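Local coordinates for cyclic AMP receptor protein (Thermus thermophilus, PDB 4EV0) that activates transcription from several promoters in a cAMP-dependent manner, working as a homodimer that binds both cyclic AMP and DNA, at residues A42-A47 and T95-L100; Q23-P28 and A99-D104; K31-Q36 and A87-V92; G75-L80 and A121-R126. All blocks are in the same frame, centred on the assembly; numbering follows the deposited sequence.

Contact 1 (A42-A47 and T95-L100)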
# COMPACT_ATOMS: atom_id res chain seq x y z
N ALA B 42 -6.76 17.94 -16.05
CA ALA B 42 -8.09 17.33 -16.14
C ALA B 42 -8.13 15.89 -15.64
O ALA B 42 -7.14 15.15 -15.72
CB ALA B 42 -8.60 17.40 -17.58
N LEU B 43 -9.30 15.48 -15.14
CA LEU B 43 -9.55 14.07 -14.85
C LEU B 43 -10.46 13.52 -15.94
O LEU B 43 -11.02 14.28 -16.73
CB LEU B 43 -10.19 13.87 -13.47
CG LEU B 43 -11.51 14.58 -13.13
CD1 LEU B 43 -12.75 13.86 -13.68
CD2 LEU B 43 -11.62 14.77 -11.62
N TYR B 44 -10.61 12.21 -15.99
CA TYR B 44 -11.40 11.58 -17.03
C TYR B 44 -12.32 10.50 -16.47
O TYR B 44 -11.92 9.70 -15.61
CB TYR B 44 -10.51 10.97 -18.12
CG TYR B 44 -9.52 11.91 -18.77
CD1 TYR B 44 -8.25 12.11 -18.24
CD2 TYR B 44 -9.85 12.60 -19.93
CE1 TYR B 44 -7.34 12.96 -18.83
CE2 TYR B 44 -8.94 13.47 -20.54
CZ TYR B 44 -7.69 13.64 -19.98
OH TYR B 44 -6.78 14.50 -20.57
N LEU B 45 -13.54 10.48 -16.98
CA LEU B 45 -14.44 9.34 -16.84
C LEU B 45 -14.38 8.55 -18.13
O LEU B 45 -14.26 9.14 -19.21
CB LEU B 45 -15.87 9.83 -16.62
CG LEU B 45 -16.51 9.71 -15.24
CD1 LEU B 45 -15.46 9.58 -14.13
CD2 LEU B 45 -17.41 10.90 -14.99
N VAL B 46 -14.44 7.23 -18.04
CA VAL B 46 -14.51 6.40 -19.24
C VAL B 46 -15.97 6.22 -19.66
O VAL B 46 -16.77 5.66 -18.91
CB VAL B 46 -13.86 5.02 -19.03
CG1 VAL B 46 -14.18 4.10 -20.21
CG2 VAL B 46 -12.35 5.17 -18.84
N ALA B 47 -16.31 6.73 -20.84
CA ALA B 47 -17.65 6.55 -21.38
C ALA B 47 -17.78 5.21 -22.11
O ALA B 47 -18.80 4.52 -22.01
CB ALA B 47 -17.99 7.69 -22.30
N THR B 95 -11.57 4.32 -27.40
CA THR B 95 -12.07 4.81 -26.12
C THR B 95 -12.68 6.21 -26.18
O THR B 95 -12.14 7.14 -26.81
CB THR B 95 -10.95 4.75 -25.04
OG1 THR B 95 -10.53 3.40 -24.85
CG2 THR B 95 -11.44 5.31 -23.72
N GLU B 96 -13.84 6.35 -25.55
CA GLU B 96 -14.44 7.66 -25.34
C GLU B 96 -14.27 8.09 -23.90
O GLU B 96 -14.66 7.37 -22.97
CB GLU B 96 -15.92 7.66 -25.72
CG GLU B 96 -16.16 7.67 -27.22
CD GLU B 96 -17.62 7.81 -27.56
OE1 GLU B 96 -17.98 8.79 -28.26
OE2 GLU B 96 -18.41 6.94 -27.13
N LEU B 97 -13.67 9.26 -23.73
CA LEU B 97 -13.39 9.82 -22.42
C LEU B 97 -14.20 11.08 -22.19
O LEU B 97 -14.29 11.94 -23.08
CB LEU B 97 -11.90 10.15 -22.30
CG LEU B 97 -10.95 8.95 -22.33
CD1 LEU B 97 -9.51 9.41 -22.14
CD2 LEU B 97 -11.32 7.92 -21.26
N LEU B 98 -14.80 11.20 -21.01
CA LEU B 98 -15.41 12.46 -20.61
C LEU B 98 -14.44 13.17 -19.68
O LEU B 98 -14.13 12.68 -18.60
CB LEU B 98 -16.75 12.22 -19.92
CG LEU B 98 -17.92 11.78 -20.79
CD1 LEU B 98 -19.09 11.34 -19.93
CD2 LEU B 98 -18.36 12.88 -21.76
N ALA B 99 -13.94 14.32 -20.13
CA ALA B 99 -12.90 15.04 -19.41
C ALA B 99 -13.44 16.21 -18.60
O ALA B 99 -14.30 16.97 -19.07
CB ALA B 99 -11.84 15.53 -20.37
N LEU B 100 -12.94 16.35 -17.38
CA LEU B 100 -13.32 17.49 -16.57
C LEU B 100 -12.09 18.32 -16.20
O LEU B 100 -11.20 17.85 -15.49
CB LEU B 100 -14.07 17.02 -15.33
CG LEU B 100 -14.37 18.07 -14.28
CD1 LEU B 100 -15.30 19.13 -14.85
CD2 LEU B 100 -14.96 17.38 -13.06

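Contact 2 (Q23-P28 and A99-D104)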
# COMPACT_ATOMS: atom_id res chain seq x y z
N GLN B 23 -16.17 17.47 -21.13
CA GLN B 23 -15.87 17.64 -22.54
C GLN B 23 -15.52 16.27 -23.10
O GLN B 23 -14.87 15.46 -22.43
CB GLN B 23 -14.72 18.62 -22.72
CG GLN B 23 -14.98 19.95 -22.01
CD GLN B 23 -13.97 21.04 -22.32
OE1 GLN B 23 -13.19 20.94 -23.27
NE2 GLN B 23 -13.98 22.09 -21.50
N ARG B 24 -15.96 16.01 -24.32
CA ARG B 24 -15.72 14.73 -24.97
C ARG B 24 -14.31 14.69 -25.57
O ARG B 24 -13.90 15.62 -26.24
CB ARG B 24 -16.78 14.48 -26.03
CG ARG B 24 -18.22 14.55 -25.50
CD ARG B 24 -19.25 14.40 -26.63
NE ARG B 24 -20.51 13.82 -26.16
CZ ARG B 24 -21.68 14.47 -26.13
NH1 ARG B 24 -21.75 15.72 -26.54
NH2 ARG B 24 -22.77 13.86 -25.69
N ARG B 25 -13.57 13.62 -25.30
CA ARG B 25 -12.26 13.38 -25.91
C ARG B 25 -12.18 11.92 -26.37
O ARG B 25 -12.62 11.02 -25.67
CB ARG B 25 -11.13 13.69 -24.92
CG ARG B 25 -11.05 15.15 -24.41
CD ARG B 25 -10.40 16.06 -25.45
NE ARG B 25 -10.00 17.37 -24.92
CZ ARG B 25 -10.78 18.45 -24.89
NH1 ARG B 25 -12.04 18.37 -25.31
NH2 ARG B 25 -10.31 19.60 -24.43
N LEU B 26 -11.62 11.71 -27.57
CA LEU B 26 -11.56 10.37 -28.16
C LEU B 26 -10.13 9.84 -28.31
O LEU B 26 -9.25 10.56 -28.81
CB LEU B 26 -12.27 10.33 -29.52
CG LEU B 26 -13.80 10.23 -29.53
CD1 LEU B 26 -14.47 11.49 -28.98
CD2 LEU B 26 -14.31 9.93 -30.95
N TYR B 27 -9.91 8.60 -27.89
CA TYR B 27 -8.61 7.94 -28.05
C TYR B 27 -8.75 6.55 -28.66
O TYR B 27 -9.30 5.64 -28.03
CB TYR B 27 -7.87 7.85 -26.70
CG TYR B 27 -7.45 9.20 -26.20
CD1 TYR B 27 -8.32 9.97 -25.42
CD2 TYR B 27 -6.22 9.74 -26.54
CE1 TYR B 27 -7.95 11.23 -24.99
CE2 TYR B 27 -5.85 11.01 -26.12
CZ TYR B 27 -6.72 11.75 -25.34
OH TYR B 27 -6.34 13.01 -24.93
N PRO B 28 -8.26 6.39 -29.90
CA PRO B 28 -8.25 5.12 -30.65
C PRO B 28 -7.38 4.07 -29.97
O PRO B 28 -6.52 4.44 -29.16
CB PRO B 28 -7.61 5.50 -31.99
CG PRO B 28 -7.80 7.00 -32.11
CD PRO B 28 -7.69 7.50 -30.69
N ALA B 99 -13.94 14.32 -20.13
CA ALA B 99 -12.90 15.04 -19.41
C ALA B 99 -13.44 16.21 -18.60
O ALA B 99 -14.30 16.97 -19.07
CB ALA B 99 -11.84 15.53 -20.37
N LEU B 100 -12.94 16.35 -17.38
CA LEU B 100 -13.32 17.49 -16.57
C LEU B 100 -12.09 18.32 -16.20
O LEU B 100 -11.20 17.85 -15.49
CB LEU B 100 -14.07 17.02 -15.33
CG LEU B 100 -14.37 18.07 -14.28
CD1 LEU B 100 -15.30 19.13 -14.85
CD2 LEU B 100 -14.96 17.38 -13.06
N PHE B 101 -12.03 19.54 -16.72
CA PHE B 101 -10.87 20.38 -16.48
C PHE B 101 -10.93 21.03 -15.12
O PHE B 101 -11.97 21.00 -14.46
CB PHE B 101 -10.66 21.35 -17.63
CG PHE B 101 -10.17 20.68 -18.88
CD1 PHE B 101 -11.05 19.98 -19.70
CD2 PHE B 101 -8.82 20.67 -19.19
CE1 PHE B 101 -10.59 19.31 -20.84
CE2 PHE B 101 -8.36 20.00 -20.34
CZ PHE B 101 -9.25 19.32 -21.15
N ARG B 102 -9.80 21.57 -14.67
CA ARG B 102 -9.69 22.04 -13.30
C ARG B 102 -10.64 23.21 -13.01
O ARG B 102 -11.31 23.24 -11.97
CB ARG B 102 -8.24 22.40 -12.97
CG ARG B 102 -8.01 22.61 -11.50
CD ARG B 102 -6.55 22.84 -11.17
NE ARG B 102 -6.43 23.70 -10.00
CZ ARG B 102 -6.43 23.27 -8.73
NH1 ARG B 102 -6.54 21.97 -8.45
NH2 ARG B 102 -6.32 24.15 -7.75
N GLU B 103 -10.70 24.17 -13.93
CA GLU B 103 -11.58 25.33 -13.75
C GLU B 103 -13.05 24.93 -13.76
O GLU B 103 -13.87 25.52 -13.06
CB GLU B 103 -11.31 26.41 -14.80
CG GLU B 103 -9.91 27.03 -14.73
CD GLU B 103 -9.51 27.39 -13.31
OE1 GLU B 103 -9.98 28.44 -12.79
OE2 GLU B 103 -8.72 26.63 -12.69
N ASP B 104 -13.40 23.91 -14.55
CA ASP B 104 -14.79 23.47 -14.61
C ASP B 104 -15.16 22.62 -13.41
O ASP B 104 -16.30 22.64 -12.96
CB ASP B 104 -15.06 22.72 -15.91
CG ASP B 104 -14.98 23.61 -17.12
OD1 ASP B 104 -15.60 24.70 -17.11
OD2 ASP B 104 -14.28 23.24 -18.08
O HOH W 1 -12.61 24.56 -20.14

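Contact 3 (K31-Q36 and A87-V92). With CMP (adenosine-3',5'-cyclic-monophosphate), chain G.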
# COMPACT_ATOMS: atom_id res chain seq x y z
N LYS B 31 -3.52 4.35 -28.44
CA LYS B 31 -3.06 5.73 -28.30
C LYS B 31 -2.84 6.08 -26.84
O LYS B 31 -3.68 5.75 -25.98
CB LYS B 31 -4.02 6.73 -28.95
CG LYS B 31 -3.90 6.85 -30.47
CD LYS B 31 -3.04 8.04 -30.93
CE LYS B 31 -2.85 8.00 -32.46
NZ LYS B 31 -2.03 9.11 -33.04
N PRO B 32 -1.71 6.72 -26.54
CA PRO B 32 -1.42 7.24 -25.20
C PRO B 32 -2.37 8.39 -24.89
O PRO B 32 -2.59 9.24 -25.75
CB PRO B 32 0.01 7.76 -25.31
CG PRO B 32 0.57 7.12 -26.54
CD PRO B 32 -0.59 6.95 -27.46
N ILE B 33 -2.93 8.39 -23.69
CA ILE B 33 -3.82 9.45 -23.27
C ILE B 33 -2.95 10.54 -22.62
O ILE B 33 -3.00 11.71 -23.03
CB ILE B 33 -4.91 8.91 -22.35
CG1 ILE B 33 -5.74 7.87 -23.10
CG2 ILE B 33 -5.80 10.02 -21.84
CD1 ILE B 33 -6.01 6.59 -22.31
N PHE B 34 -2.14 10.13 -21.64
CA PHE B 34 -1.05 10.96 -21.12
C PHE B 34 0.04 10.07 -20.52
O PHE B 34 -0.14 8.86 -20.37
CB PHE B 34 -1.53 12.00 -20.10
CG PHE B 34 -2.28 11.41 -18.93
CD1 PHE B 34 -1.61 10.72 -17.92
CD2 PHE B 34 -3.66 11.55 -18.82
CE1 PHE B 34 -2.29 10.18 -16.86
CE2 PHE B 34 -4.35 11.00 -17.73
CZ PHE B 34 -3.66 10.33 -16.76
N TYR B 35 1.16 10.69 -20.17
CA TYR B 35 2.31 9.99 -19.59
C TYR B 35 2.60 10.42 -18.16
O TYR B 35 2.24 11.52 -17.75
CB TYR B 35 3.55 10.24 -20.45
CG TYR B 35 3.54 9.50 -21.76
CD1 TYR B 35 3.08 8.19 -21.84
CD2 TYR B 35 3.98 10.11 -22.93
CE1 TYR B 35 3.07 7.50 -23.04
CE2 TYR B 35 3.97 9.44 -24.14
CZ TYR B 35 3.52 8.13 -24.19
OH TYR B 35 3.51 7.45 -25.40
N GLN B 36 3.25 9.54 -17.42
CA GLN B 36 3.76 9.83 -16.09
C GLN B 36 4.75 10.98 -16.22
O GLN B 36 5.60 10.97 -17.11
CB GLN B 36 4.45 8.59 -15.49
CG GLN B 36 4.88 8.70 -14.02
CD GLN B 36 5.48 7.38 -13.48
OE1 GLN B 36 5.34 6.32 -14.09
NE2 GLN B 36 6.16 7.45 -12.32
N ALA B 87 1.06 8.51 -13.05
CA ALA B 87 1.09 7.30 -13.88
C ALA B 87 0.80 7.62 -15.35
O ALA B 87 0.24 8.68 -15.67
CB ALA B 87 0.09 6.28 -13.35
N SER B 88 1.20 6.72 -16.24
CA SER B 88 0.85 6.82 -17.65
C SER B 88 -0.53 6.17 -17.87
O SER B 88 -0.91 5.23 -17.15
CB SER B 88 1.89 6.12 -18.54
OG SER B 88 3.20 6.61 -18.32
N ALA B 89 -1.26 6.68 -18.87
CA ALA B 89 -2.56 6.12 -19.24
C ALA B 89 -2.66 5.90 -20.75
O ALA B 89 -2.47 6.84 -21.54
CB ALA B 89 -3.67 7.03 -18.78
N VAL B 90 -2.96 4.67 -21.15
CA VAL B 90 -3.06 4.32 -22.57
C VAL B 90 -4.40 3.65 -22.88
O VAL B 90 -4.93 2.88 -22.08
CB VAL B 90 -1.88 3.41 -23.00
CG1 VAL B 90 -1.96 2.09 -22.28
CG2 VAL B 90 -1.88 3.19 -24.51
N ALA B 91 -4.96 3.96 -24.04
CA ALA B 91 -6.20 3.33 -24.47
C ALA B 91 -5.85 1.95 -25.01
O ALA B 91 -4.96 1.83 -25.86
CB ALA B 91 -6.86 4.17 -25.55
N VAL B 92 -6.51 0.91 -24.51
CA VAL B 92 -6.29 -0.43 -25.06
C VAL B 92 -7.44 -0.85 -26.00
O VAL B 92 -7.34 -1.85 -26.71
CB VAL B 92 -6.00 -1.50 -23.97
CG1 VAL B 92 -5.33 -0.86 -22.76
CG2 VAL B 92 -7.26 -2.25 -23.56
P CMP G . -3.03 11.39 -12.07
O1P CMP G . -3.59 12.71 -12.51
O2P CMP G . -1.93 11.38 -11.02
O5' CMP G . -2.57 10.52 -13.35
C5' CMP G . -2.48 9.10 -13.28
C4' CMP G . -3.67 8.58 -12.56
O4' CMP G . -3.55 7.19 -12.22
C3' CMP G . -3.90 9.21 -11.22
O3' CMP G . -4.25 10.58 -11.33
C2' CMP G . -4.96 8.29 -10.64
O2' CMP G . -6.22 8.51 -11.26
C1' CMP G . -4.42 6.94 -11.12
N9 CMP G . -3.66 6.26 -10.06
C8 CMP G . -2.54 6.68 -9.46
N7 CMP G . -2.16 5.79 -8.50
C5 CMP G . -3.06 4.78 -8.49
C6 CMP G . -3.25 3.51 -7.75
N6 CMP G . -2.37 3.14 -6.78
N1 CMP G . -4.34 2.75 -8.07
C2 CMP G . -5.21 3.12 -9.02
N3 CMP G . -5.09 4.25 -9.74
C4 CMP G . -4.06 5.10 -9.53
O HOH W 2 4.87 5.36 -16.66

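Contact 4 (G75-L80 and A121-R126). With CMP (adenosine-3',5'-cyclic-monophosphate), chain G.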
# COMPACT_ATOMS: atom_id res chain seq x y z
N GLY B 75 -6.95 10.15 -13.37
CA GLY B 75 -6.31 11.43 -13.60
C GLY B 75 -6.75 12.53 -12.64
O GLY B 75 -6.61 13.73 -12.92
N GLU B 76 -7.27 12.12 -11.49
CA GLU B 76 -7.81 13.08 -10.53
C GLU B 76 -6.73 13.74 -9.66
O GLU B 76 -6.96 14.78 -9.07
CB GLU B 76 -8.90 12.41 -9.66
CG GLU B 76 -8.37 11.43 -8.61
CD GLU B 76 -7.78 10.14 -9.18
OE1 GLU B 76 -8.13 9.73 -10.32
OE2 GLU B 76 -6.94 9.51 -8.49
N MET B 77 -5.55 13.14 -9.61
CA MET B 77 -4.50 13.66 -8.73
C MET B 77 -3.90 14.97 -9.27
O MET B 77 -3.80 15.95 -8.53
CB MET B 77 -3.45 12.59 -8.44
CG MET B 77 -4.03 11.41 -7.65
SD MET B 77 -3.15 9.80 -7.72
CE MET B 77 -1.52 10.22 -7.14
N SER B 78 -3.52 14.99 -10.54
CA SER B 78 -2.99 16.21 -11.14
C SER B 78 -4.06 17.29 -11.17
O SER B 78 -3.78 18.47 -10.99
CB SER B 78 -2.45 15.94 -12.55
OG SER B 78 -1.37 15.02 -12.50
N LEU B 79 -5.31 16.86 -11.37
CA LEU B 79 -6.44 17.77 -11.27
C LEU B 79 -6.51 18.47 -9.91
O LEU B 79 -6.79 19.67 -9.82
CB LEU B 79 -7.76 17.04 -11.54
CG LEU B 79 -8.95 18.00 -11.38
CD1 LEU B 79 -9.65 18.24 -12.71
CD2 LEU B 79 -9.92 17.54 -10.30
N LEU B 80 -6.25 17.71 -8.86
CA LEU B 80 -6.40 18.19 -7.50
C LEU B 80 -5.21 19.01 -7.01
O LEU B 80 -5.40 20.09 -6.46
CB LEU B 80 -6.67 17.02 -6.56
CG LEU B 80 -8.06 16.41 -6.67
CD1 LEU B 80 -8.08 15.03 -6.02
CD2 LEU B 80 -9.11 17.35 -6.04
N ALA B 121 -13.39 9.93 -1.26
CA ALA B 121 -13.75 8.55 -0.91
C ALA B 121 -13.08 7.52 -1.83
O ALA B 121 -12.65 6.45 -1.39
CB ALA B 121 -15.27 8.38 -0.93
N LEU B 122 -13.01 7.87 -3.11
CA LEU B 122 -12.39 7.00 -4.10
C LEU B 122 -10.90 6.85 -3.85
O LEU B 122 -10.36 5.75 -3.93
CB LEU B 122 -12.65 7.52 -5.52
CG LEU B 122 -14.04 7.09 -6.00
CD1 LEU B 122 -14.42 7.70 -7.36
CD2 LEU B 122 -14.09 5.55 -6.05
N LEU B 123 -10.24 7.97 -3.57
CA LEU B 123 -8.84 7.97 -3.19
C LEU B 123 -8.63 7.19 -1.87
O LEU B 123 -7.62 6.51 -1.68
CB LEU B 123 -8.33 9.40 -3.04
CG LEU B 123 -8.17 10.13 -4.38
CD1 LEU B 123 -7.80 11.60 -4.15
CD2 LEU B 123 -7.13 9.45 -5.27
N ALA B 124 -9.60 7.29 -0.97
CA ALA B 124 -9.51 6.54 0.27
C ALA B 124 -9.59 5.05 -0.03
O ALA B 124 -8.83 4.28 0.52
CB ALA B 124 -10.58 6.98 1.27
N ARG B 125 -10.50 4.67 -0.92
CA ARG B 125 -10.65 3.28 -1.36
C ARG B 125 -9.35 2.74 -1.96
O ARG B 125 -8.98 1.59 -1.73
CB ARG B 125 -11.82 3.16 -2.36
CG ARG B 125 -12.04 1.78 -3.02
CD ARG B 125 -12.53 0.72 -2.03
NE ARG B 125 -13.15 1.32 -0.84
CZ ARG B 125 -12.90 0.95 0.42
NH1 ARG B 125 -12.05 -0.05 0.67
NH2 ARG B 125 -13.50 1.58 1.42
N ARG B 126 -8.66 3.60 -2.71
CA ARG B 126 -7.41 3.23 -3.38
C ARG B 126 -6.26 3.09 -2.40
O ARG B 126 -5.39 2.24 -2.57
CB ARG B 126 -7.06 4.25 -4.46
CG ARG B 126 -7.69 3.95 -5.82
CD ARG B 126 -7.76 5.22 -6.68
NE ARG B 126 -8.48 4.99 -7.94
CZ ARG B 126 -8.66 5.91 -8.88
NH1 ARG B 126 -8.17 7.13 -8.70
NH2 ARG B 126 -9.32 5.61 -9.99
P CMP G . -3.03 11.39 -12.07
O1P CMP G . -3.59 12.71 -12.51
O2P CMP G . -1.93 11.38 -11.02
O5' CMP G . -2.57 10.52 -13.35
C5' CMP G . -2.48 9.10 -13.28
C4' CMP G . -3.67 8.58 -12.56
O4' CMP G . -3.55 7.19 -12.22
C3' CMP G . -3.90 9.21 -11.22
O3' CMP G . -4.25 10.58 -11.33
C2' CMP G . -4.96 8.29 -10.64
O2' CMP G . -6.22 8.51 -11.26
C1' CMP G . -4.42 6.94 -11.12
N9 CMP G . -3.66 6.26 -10.06
C8 CMP G . -2.54 6.68 -9.46
N7 CMP G . -2.16 5.79 -8.50
C5 CMP G . -3.06 4.78 -8.49
C6 CMP G . -3.25 3.51 -7.75
N6 CMP G . -2.37 3.14 -6.78
N1 CMP G . -4.34 2.75 -8.07
C2 CMP G . -5.21 3.12 -9.02
N3 CMP G . -5.09 4.25 -9.74
C4 CMP G . -4.06 5.10 -9.53

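Contact 1 (A42-A47 and T95-L100)
L43 and L45 pair in hydrogen-bonded fashion with L100 and L98, so that strands 42-46 and 95-100 run antiparallel with their axes 4.5 Å apart at closest approach. Two backbone bonds join each pair; L45 N to L98 O and L98 N to L45 O both measure 2.8 Å, the former close to straight (168°). Where the chain turns a corner, A47 N still donates to E96 O (2.8 Å). Y44, V46, L97 and A99 share one face. The Y44 ring comes obliquely, setting CE2 3.6 Å from A99 CB and CD2 3.9 Å from L97 CD1, while the other methyl of L97, CD2, meets V46 CG2 at 3.8 Å. These central strands belong to the beta roll of the cyclic nucleotide-binding domain. Their Y44 face turns towards the other sheet; beside it in the same sheet, the F74 ring meets that of Y44. On the reverse face L43 and L100 lie side by side: L43 CG sits between its backbone N and carbonyl carbon (chi1 57°), bringing CD1 to 3.8 Å from L100 CB. L43 also touches E76 and L79 of helix 76-81, while L45, L98 and L100 pack on F22. A42 O accepts a hydrogen bond from R85, a cAMP-binding residue.

Contact 2 (Q23-P28 and A99-D104)
Q23 and A99 form an antiparallel hydrogen-bonded pair that fastens strand 23-27, an outermost strand of its sheet in the beta roll, to strand 95-101. This is the tight part: A99 N donates to Q23 O at 2.7 Å and 177°, Q23 N to A99 O at 2.8 Å, and each donor lies in the carbonyl plane of its acceptor. The methyl of A99 is buried against R25 CG, and the ladder runs on as L97 N bonds to R25 O and T95 N to Y27 O. Towards helix 102-111, which F101 precedes as its N-cap residue, the contact loosens into partly exposed side chains. R25 bends at its second torsion (chi2 -79°) and lays one face of its guanidinium over F101 CE1, with NH2 3.5 Å from F101 CZ; the two planes are 48° apart. The same NH2 makes a weak hydrogen bond to Q23 OE1 (3.4 Å), and the Q23 side chain crosses that of F101, its amide tilted from the ring rather than perpendicular to it. With an alanine here instead of F101, the R25 guanidinium and the Q23 amide would probably lose the surface they rest on and be freer to swing. Farther out, Q23 NE2 stands 3.6 Å from D104 OD2, and a water spans the two, donating to D104 OD2 (3.0 Å) and accepting a weak bond from Q23 NE2 (3.1 Å).

Contact 3 (K31-Q36 and A87-V92)
I33 and F34 both sit opposite A89, a classic beta bulge that shifts by one the register between strand 32-34 and strand 88-91 in the second sheet of the cyclic nucleotide-binding beta roll. A89 O takes both amides, I33 N at 2.7 Å and F34 N more weakly at 3.3 Å. A89 N returns a bond to F34 O (2.9 Å, 176°), completing the bulge, and A91 N to K31 O continues the ladder beyond it. F34 carries the contact towards the ligand. Its first torsion (chi1 56°) folds the ring back over A89, whose CB approaches one face 4.0 Å from the centroid in a CH-pi contact. At the ring edge CE1 lies 3.2 Å from A87 O, and this same carbon is 3.5 Å from O5' of cyclic AMP; R85, another ligand-binding residue, makes a cation-pi contact with the ring. A87 CB packs against the ribose. From the bulge, I33 CD1 reaches across to strand 88-91, where it meets the backbone at A91 N and packs on A91 CB; both residues touch Y27. At the other end the Q36 side chain is extended, its OE1 accepting from T56 N. Q36 N donates to S88 OG (3.1 Å), and one water links that hydroxyl to Q36 OE1.

Contact 4 (G75-L80 and A121-R126)
E76 and L80 of helix 76-80 face L123 and R126 of helix 121-126 with the axes no nearer than 12.6 Å and their directions 128° apart, so long side chains make the contact. E76 and R126 form a salt bridge, OE2 to NH1 at 2.7 Å. The carboxylate sits at the guanidinium edge with the two planes turned 48° apart; the E76 chain bends at its second torsion (chi2 -69°), carrying the carboxylate there. Its other oxygen, OE1, accepts a hydrogen bond from O2' of cyclic AMP, whose modelled length is too short to be trusted; O2' also receives G75 N (2.8 Å). S78 N binds O1P at 3.0 Å. These residues belong to the phosphate-binding cassette of the family, which R85 and S86 complete, gripping ribose and phosphate together. N3 of the adenine lies over one face of the R126 guanidinium, and R126 NH2 bonds to L73 O. With an alanine in place of R126, E76 OE2 would probably lose its charged mate and N3 the group beneath it. L80 CD1 and L123 CD1 meet tip to tip at 3.9 Å. Around them, helix 76-81 rests on L43 of strand 42-46 and Y105 of helix 102-111, while on helix 114-135 L123 packs against A120 of the second subunit.

How the contacts relate
From the N terminus the chain lays down strands 23-27, 32-34 and 42-46 and then helix 76-81, opening contacts 2, 3, 1 and 4 in turn. Strand 88-91 closes contact 3 first, its loop nested inside that of contact 2. Strand 95-101 then closes contacts 1 and 2, which share A99 and L100 and build three neighbouring strands of one sheet. Contact 3 belongs to the other sheet and crosses contact 1; Y44 meets F34 and Y27 meets I33 where the two sheets pack. Contact 4 closes last, on helix 114-135, and crosses all three others. R102 bonds to L79 O and L80 O, tying contacts 2 and 4, while cyclic AMP touches both contacts 3 and 4.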